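Local coordinates for protein beta-N-acetylhexosaminidase (PDB 3RCN) that probably catalyses the hydrolytic removal of terminal non-reducing N-acetyl-D-hexosamine residues from N-acetyl-beta-D-hexosaminides, as expected of a family 20 glycosyl hydrolase, at residues 30-35 with 65-71; 111-115 with 504-509; 197-202 with 214-220; 398-402 with 449-455; 416-420 with 519-525. All blocks are in the same frame, centred on the assembly; numbering follows the deposited sequence.

Contact 1 (30-35 with 65-71); sequences TSVGAD and AGIRLLL
V32, G33 and A34 lie beside I67, R68 and L69 as a parallel strand pair, the axes 7° apart in direction and 4.6 Å from each other. Segment 30-35 offers its bonding groups from S31, G33 and D35: I67 N donates to S31 O (3.0 Å), G33 N to I67 O, L69 N to G33 O, and D35 N to L69 O. The close-packed face is the one bearing V32, A34, I67 and L69. V32 carries CG1 anti to its own N (chi1 -168°), which sets it alongside I67 with CG1 4.2 Å from I67 CG2. Next along, A34 CB meets L69 CB at 4.0 Å. R42 and L45 of helix 39-53 close this face, completing a beta-alpha-beta unit.

On the other face A65 CB occupies the place over G33, which has no side chain. The loose, solvent side is that of R68, L70 and the D35 end, all partly exposed. There D35 OD2 accepts L71 N at 3.0 Å, on the anti side of the carboxylate, and has a weak, long ion pair with R63. With an alanine in place of D35, the N-H of L71 would probably lose this acceptor, leaving that end less firmly held. The backbone groups facing each other are spent between the strands, those of V32 and R68 serve the neighbours on the outer sides, hydrocarbon faces the helix, and one carboxylate extends the pairing past the last bridge.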
# COMPACT_ATOMS: atom_id res chain seq x y z
N THR A 30 -3.40 30.29 0.65
CA THR A 30 -4.51 29.96 -0.21
C THR A 30 -5.64 29.28 0.56
O THR A 30 -5.41 28.31 1.29
CB THR A 30 -4.05 29.02 -1.33
OG1 THR A 30 -3.11 29.71 -2.18
CG2 THR A 30 -5.23 28.55 -2.16
N SER A 31 -6.86 29.78 0.38
CA SER A 31 -8.02 29.31 1.13
C SER A 31 -8.96 28.63 0.16
O SER A 31 -8.90 28.88 -1.04
CB SER A 31 -8.72 30.47 1.83
OG SER A 31 -9.30 31.38 0.90
N VAL A 32 -9.81 27.73 0.66
CA VAL A 32 -10.72 26.98 -0.20
C VAL A 32 -12.18 27.22 0.17
O VAL A 32 -12.60 26.86 1.26
CB VAL A 32 -10.42 25.47 -0.12
CG1 VAL A 32 -11.15 24.74 -1.20
CG2 VAL A 32 -8.92 25.23 -0.26
N GLY A 33 -12.93 27.87 -0.71
CA GLY A 33 -14.37 28.03 -0.54
C GLY A 33 -15.23 27.02 -1.27
O GLY A 33 -14.83 26.50 -2.30
N ALA A 34 -16.43 26.75 -0.77
CA ALA A 34 -17.37 25.91 -1.52
C ALA A 34 -18.84 26.19 -1.19
O ALA A 34 -19.18 26.53 -0.06
CB ALA A 34 -17.04 24.43 -1.35
N ASP A 35 -19.70 26.03 -2.19
CA ASP A 35 -21.15 25.95 -1.95
C ASP A 35 -21.48 24.62 -1.23
O ASP A 35 -20.77 23.62 -1.39
CB ASP A 35 -21.92 26.08 -3.27
CG ASP A 35 -21.95 27.52 -3.81
OD1 ASP A 35 -21.86 28.48 -3.01
OD2 ASP A 35 -22.08 27.69 -5.04
N ALA A 65 -12.70 33.21 -2.09
CA ALA A 65 -11.59 32.31 -1.77
C ALA A 65 -10.64 32.09 -2.94
O ALA A 65 -10.97 32.33 -4.09
CB ALA A 65 -12.13 30.96 -1.27
N GLY A 66 -9.42 31.68 -2.62
CA GLY A 66 -8.41 31.40 -3.62
C GLY A 66 -8.83 30.30 -4.56
O GLY A 66 -8.72 30.44 -5.78
N ILE A 67 -9.30 29.20 -3.98
CA ILE A 67 -9.90 28.10 -4.73
C ILE A 67 -11.39 28.03 -4.39
O ILE A 67 -11.75 27.69 -3.26
CB ILE A 67 -9.24 26.76 -4.34
CG1 ILE A 67 -7.75 26.81 -4.61
CG2 ILE A 67 -9.87 25.60 -5.08
CD1 ILE A 67 -7.01 25.63 -4.04
N ARG A 68 -12.24 28.37 -5.35
CA ARG A 68 -13.70 28.35 -5.17
C ARG A 68 -14.35 27.20 -5.92
O ARG A 68 -14.10 27.02 -7.11
CB ARG A 68 -14.31 29.65 -5.68
CG ARG A 68 -13.58 30.87 -5.20
CD ARG A 68 -14.02 32.14 -5.91
NE ARG A 68 -13.19 33.23 -5.44
CZ ARG A 68 -12.95 34.35 -6.12
NH1 ARG A 68 -13.49 34.54 -7.31
NH2 ARG A 68 -12.16 35.27 -5.59
N LEU A 69 -15.16 26.42 -5.21
CA LEU A 69 -15.98 25.39 -5.85
C LEU A 69 -17.44 25.84 -5.84
O LEU A 69 -18.09 25.87 -4.79
CB LEU A 69 -15.83 24.06 -5.11
CG LEU A 69 -14.39 23.68 -4.75
CD1 LEU A 69 -14.38 22.40 -3.93
CD2 LEU A 69 -13.52 23.57 -5.99
N LEU A 70 -17.94 26.18 -7.02
CA LEU A 70 -19.27 26.79 -7.15
C LEU A 70 -20.29 25.91 -7.87
O LEU A 70 -19.99 25.32 -8.91
CB LEU A 70 -19.16 28.14 -7.86
CG LEU A 70 -18.20 29.10 -7.17
CD1 LEU A 70 -17.93 30.28 -8.06
CD2 LEU A 70 -18.77 29.53 -5.82
N LEU A 71 -21.49 25.84 -7.31
CA LEU A 71 -22.58 25.08 -7.92
C LEU A 71 -23.19 25.84 -9.10
O LEU A 71 -23.59 26.99 -8.96
CB LEU A 71 -23.68 24.79 -6.91
CG LEU A 71 -24.71 23.80 -7.44
CD1 LEU A 71 -24.36 22.40 -6.97
CD2 LEU A 71 -26.11 24.19 -7.01

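Contact 2 (111-115 with 504-509)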
# COMPACT_ATOMS: atom_id res chain seq x y z
N PRO A 111 3.01 16.97 -11.23
CA PRO A 111 3.09 15.68 -10.53
C PRO A 111 3.35 15.79 -9.02
O PRO A 111 2.97 14.86 -8.30
CB PRO A 111 4.25 14.96 -11.22
CG PRO A 111 4.33 15.58 -12.56
CD PRO A 111 3.97 17.02 -12.34
N ALA A 112 3.98 16.87 -8.55
CA ALA A 112 4.29 16.95 -7.12
C ALA A 112 3.01 17.14 -6.30
O ALA A 112 2.97 16.88 -5.10
CB ALA A 112 5.27 18.07 -6.83
N ALA A 113 1.96 17.57 -6.99
CA ALA A 113 0.65 17.72 -6.38
C ALA A 113 0.00 16.38 -6.04
O ALA A 113 -0.95 16.34 -5.27
CB ALA A 113 -0.24 18.54 -7.28
N LEU A 114 0.52 15.29 -6.62
CA LEU A 114 0.02 13.93 -6.35
C LEU A 114 0.77 13.15 -5.27
O LEU A 114 0.41 12.01 -4.95
CB LEU A 114 0.05 13.11 -7.63
CG LEU A 114 -0.71 13.77 -8.77
CD1 LEU A 114 -0.51 13.03 -10.07
CD2 LEU A 114 -2.17 13.84 -8.40
N ARG A 115 1.84 13.74 -4.73
CA ARG A 115 2.58 13.11 -3.65
C ARG A 115 1.80 13.22 -2.33
O ARG A 115 0.95 14.08 -2.18
CB ARG A 115 3.96 13.74 -3.51
CG ARG A 115 4.79 13.68 -4.78
CD ARG A 115 5.51 12.35 -4.93
NE ARG A 115 6.29 12.29 -6.17
CZ ARG A 115 7.09 11.28 -6.49
NH1 ARG A 115 7.23 10.25 -5.67
NH2 ARG A 115 7.76 11.30 -7.64
N ALA A 504 4.83 10.62 -15.46
CA ALA A 504 5.39 11.24 -14.25
C ALA A 504 4.36 11.28 -13.13
O ALA A 504 4.71 11.17 -11.96
CB ALA A 504 5.90 12.63 -14.54
N ARG A 505 3.08 11.44 -13.51
CA ARG A 505 1.98 11.41 -12.54
C ARG A 505 1.79 10.01 -11.96
O ARG A 505 1.59 9.86 -10.74
CB ARG A 505 0.68 11.88 -13.18
CG ARG A 505 0.65 13.34 -13.57
CD ARG A 505 -0.68 13.67 -14.27
NE ARG A 505 -0.57 14.87 -15.09
CZ ARG A 505 -0.85 14.91 -16.38
NH1 ARG A 505 -1.29 13.83 -17.01
NH2 ARG A 505 -0.71 16.05 -17.05
N LEU A 506 1.84 8.99 -12.81
CA LEU A 506 1.78 7.61 -12.34
C LEU A 506 2.94 7.28 -11.40
O LEU A 506 2.77 6.60 -10.38
CB LEU A 506 1.77 6.64 -13.52
CG LEU A 506 0.60 6.72 -14.50
CD1 LEU A 506 0.73 5.66 -15.56
CD2 LEU A 506 -0.75 6.60 -13.80
N GLU A 507 4.14 7.77 -11.73
CA GLU A 507 5.28 7.56 -10.86
C GLU A 507 5.03 8.21 -9.52
O GLU A 507 5.34 7.64 -8.48
CB GLU A 507 6.57 8.11 -11.48
CG GLU A 507 7.12 7.25 -12.62
CD GLU A 507 8.30 7.90 -13.33
OE1 GLU A 507 9.14 8.56 -12.65
OE2 GLU A 507 8.39 7.76 -14.57
N ALA A 508 4.44 9.40 -9.53
CA ALA A 508 4.21 10.13 -8.30
C ALA A 508 3.19 9.43 -7.39
O ALA A 508 3.22 9.58 -6.17
CB ALA A 508 3.77 11.57 -8.61
N MSE A 509 2.29 8.65 -7.99
CA MSE A 509 1.24 7.95 -7.24
C MSE A 509 1.65 6.54 -6.83
O MSE A 509 0.84 5.78 -6.31
CB MSE A 509 -0.07 7.92 -8.03
CG MSE A 509 -0.65 9.29 -8.34
SE MSE A 509 -2.53 9.24 -8.89
CE MSE A 509 -3.34 9.06 -7.12
O HOH W 1 9.41 9.46 -9.60
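A508 CB is the central bump: it sits in a hollow walled by P111 O, the CB of L114 and the chain of R115, with L114 CB 4.1 Å from A508 CB. On one flank the P111 ring puts CG against A504 CB at 3.9 Å. On another, L114 reaches between R505 and selenomethionine M509, just past the helix end, its CD1 3.5 Å from R505 CB while its CB touches M509 CG. R115 forms the lid. A bend at chi2 (-84°) folds its guanidinium flat over the helix end, and A508 CA lies 3.5 Å above the centre of one face. In the plane of that group a water accepts from R115 NH2 and donates to E507 OE1, each at 3.2 Å; E507 OE2 is hydrogen-bonded to Y513 OH.

No direct hydrogen bond joins the two segments. Shape and apolar surface therefore hold the family 20 domain 2 region to helix 491-508, while the charge of R115 is directed outward, to salt bridges with E228 and D225 of the second subunit.

Contact 3 (197-202 with 214-220); sequences AWRRES and GRPHGGF. With SO4 (sulfate ion), chain B.
R199 and H217 form the hydrogen-bonded pair of a two-stranded antiparallel ribbon: R199 N donates to H217 O at 3.0 Å, and H217 N returns a bond to R199 O. A third backbone bond, G219 N to A197 O (3.0 Å), extends the pairing past the non-hydrogen-bonded pair W198 and G218. At the opposite end G214 N makes a weak bond to E201 OE1, and a water links S202 OG to R215 O.

Apolar contact is slight, with A197 CB 3.8 Å from F220 CD2.

Among the flat groups, R199 and H217 lie side by side with planes 38° apart, and H217 CD2 comes over one guanidinium face, 3.5 Å from R199 NH2. H217 NE2 is hydrogen-bonded to F151 N. R199 NE and NH2 both hold S202 OG, which lies in the guanidinium plane. R149 O and Q180 O take further bonds from R199, fixing its rotation.

R215 leads to the second subunit: NH1 bridges to its D462, and NH2 donates to O3 of a sulfate that its S463 and R465 also bind. The ion, probably from the crystallisation liquor, may mark an anion-holding spot. The ribbon thus holds mainly by backbone bonds, while R199 ties it to neighbouring loops and R215 faces the second subunit.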
# COMPACT_ATOMS: atom_id res chain seq x y z
N ALA A 197 -11.31 -18.80 2.60
CA ALA A 197 -10.43 -17.65 2.36
C ALA A 197 -8.98 -17.99 2.04
O ALA A 197 -8.15 -17.08 1.89
CB ALA A 197 -10.49 -16.67 3.52
N TRP A 198 -8.65 -19.28 1.97
CA TRP A 198 -7.28 -19.70 1.65
C TRP A 198 -7.22 -21.01 0.88
O TRP A 198 -8.10 -21.86 1.02
CB TRP A 198 -6.41 -19.79 2.91
CG TRP A 198 -6.76 -20.92 3.84
CD1 TRP A 198 -7.77 -20.92 4.77
CD2 TRP A 198 -6.11 -22.20 3.94
NE1 TRP A 198 -7.78 -22.13 5.44
CE2 TRP A 198 -6.79 -22.92 4.96
CE3 TRP A 198 -5.04 -22.80 3.28
CZ2 TRP A 198 -6.41 -24.23 5.32
CZ3 TRP A 198 -4.67 -24.10 3.65
CH2 TRP A 198 -5.36 -24.80 4.66
N ARG A 199 -6.17 -21.17 0.08
CA ARG A 199 -5.92 -22.41 -0.64
C ARG A 199 -4.49 -22.89 -0.35
O ARG A 199 -3.63 -22.10 0.03
CB ARG A 199 -6.09 -22.19 -2.15
CG ARG A 199 -5.12 -21.18 -2.74
CD ARG A 199 -5.40 -20.97 -4.22
NE ARG A 199 -4.56 -19.94 -4.80
CZ ARG A 199 -4.93 -18.67 -4.96
NH1 ARG A 199 -6.14 -18.26 -4.56
NH2 ARG A 199 -4.09 -17.79 -5.51
N ARG A 200 -4.26 -24.19 -0.54
CA ARG A 200 -2.98 -24.85 -0.30
C ARG A 200 -1.85 -24.32 -1.18
O ARG A 200 -0.74 -24.06 -0.71
CB ARG A 200 -3.13 -26.34 -0.60
CG ARG A 200 -2.59 -27.24 0.47
CD ARG A 200 -3.72 -27.96 1.17
NE ARG A 200 -3.41 -28.19 2.57
CZ ARG A 200 -4.30 -28.53 3.49
NH1 ARG A 200 -5.57 -28.69 3.14
NH2 ARG A 200 -3.92 -28.72 4.75
N GLU A 201 -2.13 -24.18 -2.47
CA GLU A 201 -1.14 -23.67 -3.41
C GLU A 201 -1.81 -23.05 -4.63
O GLU A 201 -3.01 -22.81 -4.63
CB GLU A 201 -0.16 -24.77 -3.82
CG GLU A 201 -0.78 -26.11 -4.11
CD GLU A 201 0.21 -27.09 -4.74
OE1 GLU A 201 1.43 -26.79 -4.77
OE2 GLU A 201 -0.24 -28.16 -5.21
N SER A 202 -1.01 -22.76 -5.65
CA SER A 202 -1.49 -22.08 -6.84
C SER A 202 -0.80 -22.62 -8.08
O SER A 202 0.39 -22.91 -8.06
CB SER A 202 -1.19 -20.58 -6.75
OG SER A 202 -1.76 -19.99 -5.59
N GLY A 214 3.61 -24.56 -4.54
CA GLY A 214 3.80 -25.02 -3.17
C GLY A 214 3.52 -23.98 -2.09
O GLY A 214 3.77 -24.21 -0.91
N ARG A 215 2.99 -22.82 -2.48
CA ARG A 215 2.84 -21.69 -1.57
C ARG A 215 1.37 -21.39 -1.24
O ARG A 215 0.60 -20.99 -2.11
CB ARG A 215 3.49 -20.44 -2.19
CG ARG A 215 3.55 -19.19 -1.29
CD ARG A 215 3.85 -17.95 -2.13
NE ARG A 215 3.93 -16.72 -1.34
CZ ARG A 215 5.07 -16.14 -0.96
NH1 ARG A 215 6.24 -16.69 -1.30
NH2 ARG A 215 5.05 -15.02 -0.25
N PRO A 216 0.99 -21.58 0.03
CA PRO A 216 -0.35 -21.20 0.48
C PRO A 216 -0.66 -19.76 0.07
O PRO A 216 0.26 -18.93 0.01
CB PRO A 216 -0.24 -21.30 2.00
CG PRO A 216 0.73 -22.40 2.21
CD PRO A 216 1.75 -22.25 1.10
N HIS A 217 -1.92 -19.48 -0.26
CA HIS A 217 -2.33 -18.10 -0.51
C HIS A 217 -3.73 -17.80 0.02
O HIS A 217 -4.64 -18.63 -0.11
CB HIS A 217 -2.25 -17.72 -1.99
CG HIS A 217 -2.78 -16.35 -2.26
ND1 HIS A 217 -2.01 -15.22 -2.09
CD2 HIS A 217 -4.02 -15.91 -2.59
CE1 HIS A 217 -2.74 -14.15 -2.36
NE2 HIS A 217 -3.96 -14.54 -2.66
N GLY A 218 -3.91 -16.62 0.60
CA GLY A 218 -5.21 -16.23 1.08
C GLY A 218 -5.29 -14.91 1.83
O GLY A 218 -4.34 -14.14 1.88
N GLY A 219 -6.49 -14.64 2.34
CA GLY A 219 -6.78 -13.47 3.14
C GLY A 219 -8.24 -13.12 2.88
O GLY A 219 -8.89 -13.73 2.04
N PHE A 220 -8.76 -12.14 3.60
CA PHE A 220 -10.12 -11.69 3.34
C PHE A 220 -10.39 -10.31 3.91
O PHE A 220 -9.67 -9.84 4.78
CB PHE A 220 -11.14 -12.69 3.87
CG PHE A 220 -11.15 -12.82 5.35
CD1 PHE A 220 -11.89 -11.94 6.12
CD2 PHE A 220 -10.44 -13.83 5.98
CE1 PHE A 220 -11.89 -12.06 7.50
CE2 PHE A 220 -10.45 -13.95 7.35
CZ PHE A 220 -11.18 -13.07 8.11
S SO4 B . 1.67 -13.12 -0.00
O1 SO4 B . 0.90 -14.32 0.34
O2 SO4 B . 2.35 -12.62 1.19
O3 SO4 B . 2.65 -13.48 -1.02
O4 SO4 B . 0.78 -12.09 -0.53
O HOH W 2 0.36 -19.42 -4.02

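Contact 4 (398-402 with 449-455)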
# COMPACT_ATOMS: atom_id res chain seq x y z
N VAL A 398 -26.76 -2.32 -20.86
CA VAL A 398 -25.51 -2.93 -21.25
C VAL A 398 -24.29 -2.06 -20.88
O VAL A 398 -24.35 -0.83 -20.91
CB VAL A 398 -25.52 -3.17 -22.77
CG1 VAL A 398 -24.16 -3.63 -23.27
CG2 VAL A 398 -26.60 -4.18 -23.12
N VAL A 399 -23.20 -2.72 -20.48
CA VAL A 399 -21.89 -2.09 -20.43
C VAL A 399 -20.93 -3.00 -21.20
O VAL A 399 -20.96 -4.22 -21.03
CB VAL A 399 -21.40 -1.91 -18.98
CG1 VAL A 399 -22.36 -1.01 -18.23
CG2 VAL A 399 -21.31 -3.24 -18.28
N MSE A 400 -20.11 -2.42 -22.07
CA MSE A 400 -19.21 -3.22 -22.89
C MSE A 400 -17.86 -3.49 -22.20
O MSE A 400 -17.21 -2.58 -21.68
CB MSE A 400 -18.96 -2.56 -24.24
CG MSE A 400 -20.21 -2.31 -25.04
SE MSE A 400 -21.05 -3.97 -25.63
CE MSE A 400 -19.49 -4.73 -26.55
N CYS A 401 -17.48 -4.76 -22.18
CA CYS A 401 -16.15 -5.16 -21.81
C CYS A 401 -15.73 -6.34 -22.67
O CYS A 401 -15.65 -7.47 -22.19
CB CYS A 401 -16.09 -5.52 -20.32
SG CYS A 401 -17.47 -6.49 -19.70
N PRO A 402 -15.47 -6.08 -23.95
CA PRO A 402 -15.11 -7.16 -24.88
C PRO A 402 -13.84 -7.87 -24.43
O PRO A 402 -12.87 -7.20 -24.10
CB PRO A 402 -14.87 -6.43 -26.20
CG PRO A 402 -15.54 -5.11 -26.06
CD PRO A 402 -15.49 -4.76 -24.60
N LEU A 449 -27.21 1.84 -23.44
CA LEU A 449 -25.78 1.63 -23.23
C LEU A 449 -25.34 2.57 -22.13
O LEU A 449 -25.38 3.79 -22.29
CB LEU A 449 -25.00 1.94 -24.49
CG LEU A 449 -24.11 0.82 -25.02
CD1 LEU A 449 -23.11 1.36 -26.02
CD2 LEU A 449 -23.39 0.17 -23.86
N LEU A 450 -24.92 1.99 -21.01
CA LEU A 450 -24.47 2.78 -19.88
C LEU A 450 -23.02 3.24 -20.04
O LEU A 450 -22.66 4.34 -19.60
CB LEU A 450 -24.62 1.97 -18.60
CG LEU A 450 -26.03 1.47 -18.33
CD1 LEU A 450 -26.14 0.99 -16.91
CD2 LEU A 450 -27.00 2.61 -18.61
N GLY A 451 -22.21 2.40 -20.67
CA GLY A 451 -20.78 2.65 -20.76
C GLY A 451 -19.95 1.40 -20.99
O GLY A 451 -20.41 0.40 -21.57
N ALA A 452 -18.70 1.46 -20.54
CA ALA A 452 -17.74 0.38 -20.75
C ALA A 452 -16.94 0.09 -19.48
O ALA A 452 -17.01 0.82 -18.50
CB ALA A 452 -16.81 0.69 -21.93
N GLN A 453 -16.21 -1.03 -19.50
CA GLN A 453 -15.44 -1.43 -18.34
C GLN A 453 -14.21 -2.25 -18.76
O GLN A 453 -14.27 -3.06 -19.68
CB GLN A 453 -16.36 -2.22 -17.42
CG GLN A 453 -15.71 -3.01 -16.33
CD GLN A 453 -16.76 -3.81 -15.57
OE1 GLN A 453 -17.72 -3.25 -15.05
NE2 GLN A 453 -16.59 -5.14 -15.53
N ALA A 454 -13.09 -2.05 -18.06
CA ALA A 454 -11.91 -2.86 -18.29
C ALA A 454 -11.78 -3.88 -17.15
O ALA A 454 -11.99 -3.54 -15.98
CB ALA A 454 -10.66 -1.99 -18.38
N ASN A 455 -11.45 -5.12 -17.49
CA ASN A 455 -11.35 -6.19 -16.50
C ASN A 455 -9.91 -6.66 -16.28
O ASN A 455 -9.19 -6.92 -17.24
CB ASN A 455 -12.22 -7.39 -16.90
CG ASN A 455 -13.70 -7.03 -16.97
OD1 ASN A 455 -14.14 -6.05 -16.39
ND2 ASN A 455 -14.48 -7.84 -17.69
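C401 SG and the amide of N455 meet at the end of this strand pair, with SG 3.8 Å from N455 ND2. That amide is engaged at its edge: Q453 NE2 donates to N455 OD1 (2.8 Å) in the carbonyl plane and on a lone pair, and OD1 lies close to the plane of the Q453 amide as well, so the two flat groups join edge to edge. Y140 OH binds Q453 OE1 and further limits the turning of that amide.

The backbones run parallel with a splay of 37°. L450 N donates to V398 O, M400 N to G451 O and Q453 N to M400 O, each at 2.9 Å. Since V398 pairs with L449 but selenomethionine M400 with A452, one extra residue is taken up on the second strand, a beta bulge around L450 and G451.

V398 CG1 touches L449 CD2 at 3.9 Å on the side packed by helix 385-393. On the other side V399 CG1 meets L450 CB at 3.8 Å, next to Y140 and L378 of the adjoining strands. The N455 side chain lies about 10 Å from that of E316, the predicted proton donor. All this is consistent with the TIM-barrel fold of the family 20 catalytic domain, of which strands 397-400 and 449-456 are neighbours.

Contact 5 (416-420 with 519-525)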
# COMPACT_ATOMS: atom_id res chain seq x y z
N ASP A 416 8.14 -13.38 -26.38
CA ASP A 416 8.50 -14.12 -25.18
C ASP A 416 9.04 -13.26 -24.03
O ASP A 416 9.35 -13.80 -22.96
CB ASP A 416 9.47 -15.26 -25.53
CG ASP A 416 8.92 -16.19 -26.61
OD1 ASP A 416 9.00 -17.42 -26.43
OD2 ASP A 416 8.41 -15.69 -27.64
N ASP A 417 9.17 -11.95 -24.22
CA ASP A 417 9.66 -11.11 -23.13
C ASP A 417 8.61 -10.55 -22.16
O ASP A 417 8.96 -10.05 -21.10
CB ASP A 417 10.56 -10.00 -23.67
CG ASP A 417 11.94 -10.51 -24.02
OD1 ASP A 417 12.80 -10.58 -23.11
OD2 ASP A 417 12.16 -10.88 -25.20
N GLU A 418 7.34 -10.68 -22.51
CA GLU A 418 6.26 -10.30 -21.61
C GLU A 418 6.06 -11.40 -20.56
O GLU A 418 6.12 -12.59 -20.88
CB GLU A 418 4.96 -10.05 -22.39
CG GLU A 418 5.05 -8.99 -23.49
CD GLU A 418 5.53 -7.63 -22.98
OE1 GLU A 418 4.97 -7.14 -21.97
OE2 GLU A 418 6.47 -7.06 -23.58
N PRO A 419 5.85 -11.01 -19.29
CA PRO A 419 5.64 -11.96 -18.18
C PRO A 419 4.33 -12.78 -18.25
O PRO A 419 3.27 -12.19 -18.42
CB PRO A 419 5.64 -11.05 -16.94
CG PRO A 419 5.29 -9.69 -17.45
CD PRO A 419 5.87 -9.61 -18.83
N VAL A 420 4.41 -14.10 -18.07
CA VAL A 420 3.26 -15.00 -18.14
C VAL A 420 2.25 -14.60 -19.22
O VAL A 420 1.11 -14.23 -18.90
CB VAL A 420 2.52 -15.09 -16.79
CG1 VAL A 420 1.64 -16.33 -16.73
CG2 VAL A 420 3.53 -15.08 -15.64
N PRO A 519 9.02 -4.49 -20.62
CA PRO A 519 9.18 -4.79 -19.19
C PRO A 519 10.58 -4.53 -18.67
O PRO A 519 11.56 -4.87 -19.33
CB PRO A 519 8.84 -6.28 -19.10
CG PRO A 519 8.77 -6.78 -20.52
CD PRO A 519 8.39 -5.61 -21.34
N ALA A 520 10.67 -3.93 -17.48
CA ALA A 520 11.93 -3.83 -16.76
C ALA A 520 12.35 -5.23 -16.37
O ALA A 520 11.52 -6.09 -16.15
CB ALA A 520 11.77 -2.95 -15.52
N PRO A 521 13.66 -5.47 -16.30
CA PRO A 521 14.16 -6.81 -15.99
C PRO A 521 13.52 -7.44 -14.74
O PRO A 521 13.34 -8.66 -14.73
CB PRO A 521 15.66 -6.57 -15.76
CG PRO A 521 15.96 -5.39 -16.63
CD PRO A 521 14.75 -4.51 -16.54
N TRP A 522 13.21 -6.65 -13.72
CA TRP A 522 12.62 -7.21 -12.50
C TRP A 522 11.12 -7.48 -12.66
O TRP A 522 10.50 -8.10 -11.80
CB TRP A 522 12.86 -6.31 -11.27
CG TRP A 522 12.35 -4.92 -11.42
CD1 TRP A 522 11.10 -4.46 -11.08
CD2 TRP A 522 13.07 -3.80 -11.93
NE1 TRP A 522 11.01 -3.11 -11.37
CE2 TRP A 522 12.20 -2.69 -11.89
CE3 TRP A 522 14.36 -3.62 -12.44
CZ2 TRP A 522 12.59 -1.42 -12.33
CZ3 TRP A 522 14.74 -2.36 -12.87
CH2 TRP A 522 13.86 -1.28 -12.82
N GLN A 523 10.55 -7.00 -13.75
CA GLN A 523 9.16 -7.26 -14.09
C GLN A 523 8.97 -8.53 -14.91
O GLN A 523 7.85 -9.00 -15.08
CB GLN A 523 8.59 -6.08 -14.87
CG GLN A 523 8.38 -4.83 -14.04
CD GLN A 523 8.10 -3.63 -14.92
OE1 GLN A 523 8.41 -3.64 -16.12
NE2 GLN A 523 7.51 -2.60 -14.34
N GLN A 524 10.05 -9.08 -15.42
CA GLN A 524 9.96 -10.31 -16.19
C GLN A 524 9.80 -11.56 -15.32
O GLN A 524 10.13 -11.56 -14.14
CB GLN A 524 11.17 -10.41 -17.12
CG GLN A 524 11.11 -9.40 -18.24
CD GLN A 524 12.38 -9.37 -19.05
OE1 GLN A 524 13.02 -10.40 -19.24
NE2 GLN A 524 12.75 -8.18 -19.52
N ARG A 525 9.25 -12.62 -15.89
CA ARG A 525 9.09 -13.88 -15.17
C ARG A 525 9.37 -15.04 -16.12
O ARG A 525 8.44 -15.70 -16.58
CB ARG A 525 7.68 -14.00 -14.58
CG ARG A 525 7.26 -12.85 -13.66
CD ARG A 525 7.55 -13.11 -12.18
NE ARG A 525 7.09 -12.02 -11.32
CZ ARG A 525 7.74 -10.87 -11.14
NH1 ARG A 525 8.89 -10.64 -11.77
NH2 ARG A 525 7.24 -9.93 -10.35
O HOH W 3 6.55 -15.80 -18.63
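P419 and R525 bring their CA atoms to 5.0 Å where two loops pass, with no direct hydrogen bond between them. The loops pack beside the family 20 catalytic barrel, and 520-523 form a type I beta turn, marked by the bond Q523 N to A520 O and helical angles at P521 and W522.

Prolines supply the shape. The P419 ring faces the end of the turn, its CB 3.5 Å from Q523 O and 4.1 Å from R525 CG, while F469 of helix 464-471 packs on it too. E418, bent at chi2 (-57°), crosses the P519 ring at about a right angle, with OE2 beside P519 CD at 3.3 Å, and OE2 also forms a salt bridge to R514.

The R525 chain turns back at chi2 (-93°), carrying NH1 to two carbonyls of its own loop. W522 O, in the guanidinium plane, lies 3.0 Å from NH1, and Q524 O is 2.8 Å from NH1; the donor stands above both carbonyl planes. With an alanine here, W522 O and Q524 O would probably lose this shared donor and the turn would be freer to shift against P419. R525 NH2 also pairs with a sulfate, probably from the crystallisation liquor. Between the loops one water accepts from V420 N and donates to R525 O, each 2.8 Å away.

Contact 4 lies nearest the middle of the fold, its centre about 11 Å from the chain centre, and is largely buried; contact 2 is also buried but reaches the second subunit, whereas contacts 1, 3 and 5 are partly buried and more peripheral. Three contacts pair strands: 1 and 4 parallel, in different sheets, and 3 antiparallel. Contacts 2 and 5 make no direct hydrogen bonds across and depend on shape plus single water bridges. Both use the late chain, 504-509 and 519-525, packing on earlier elements, and they cross along the sequence. Charged groups are most engaged in contacts 2, 3 and 5, all touching the second subunit; contacts 1 and 4 touch no other chain.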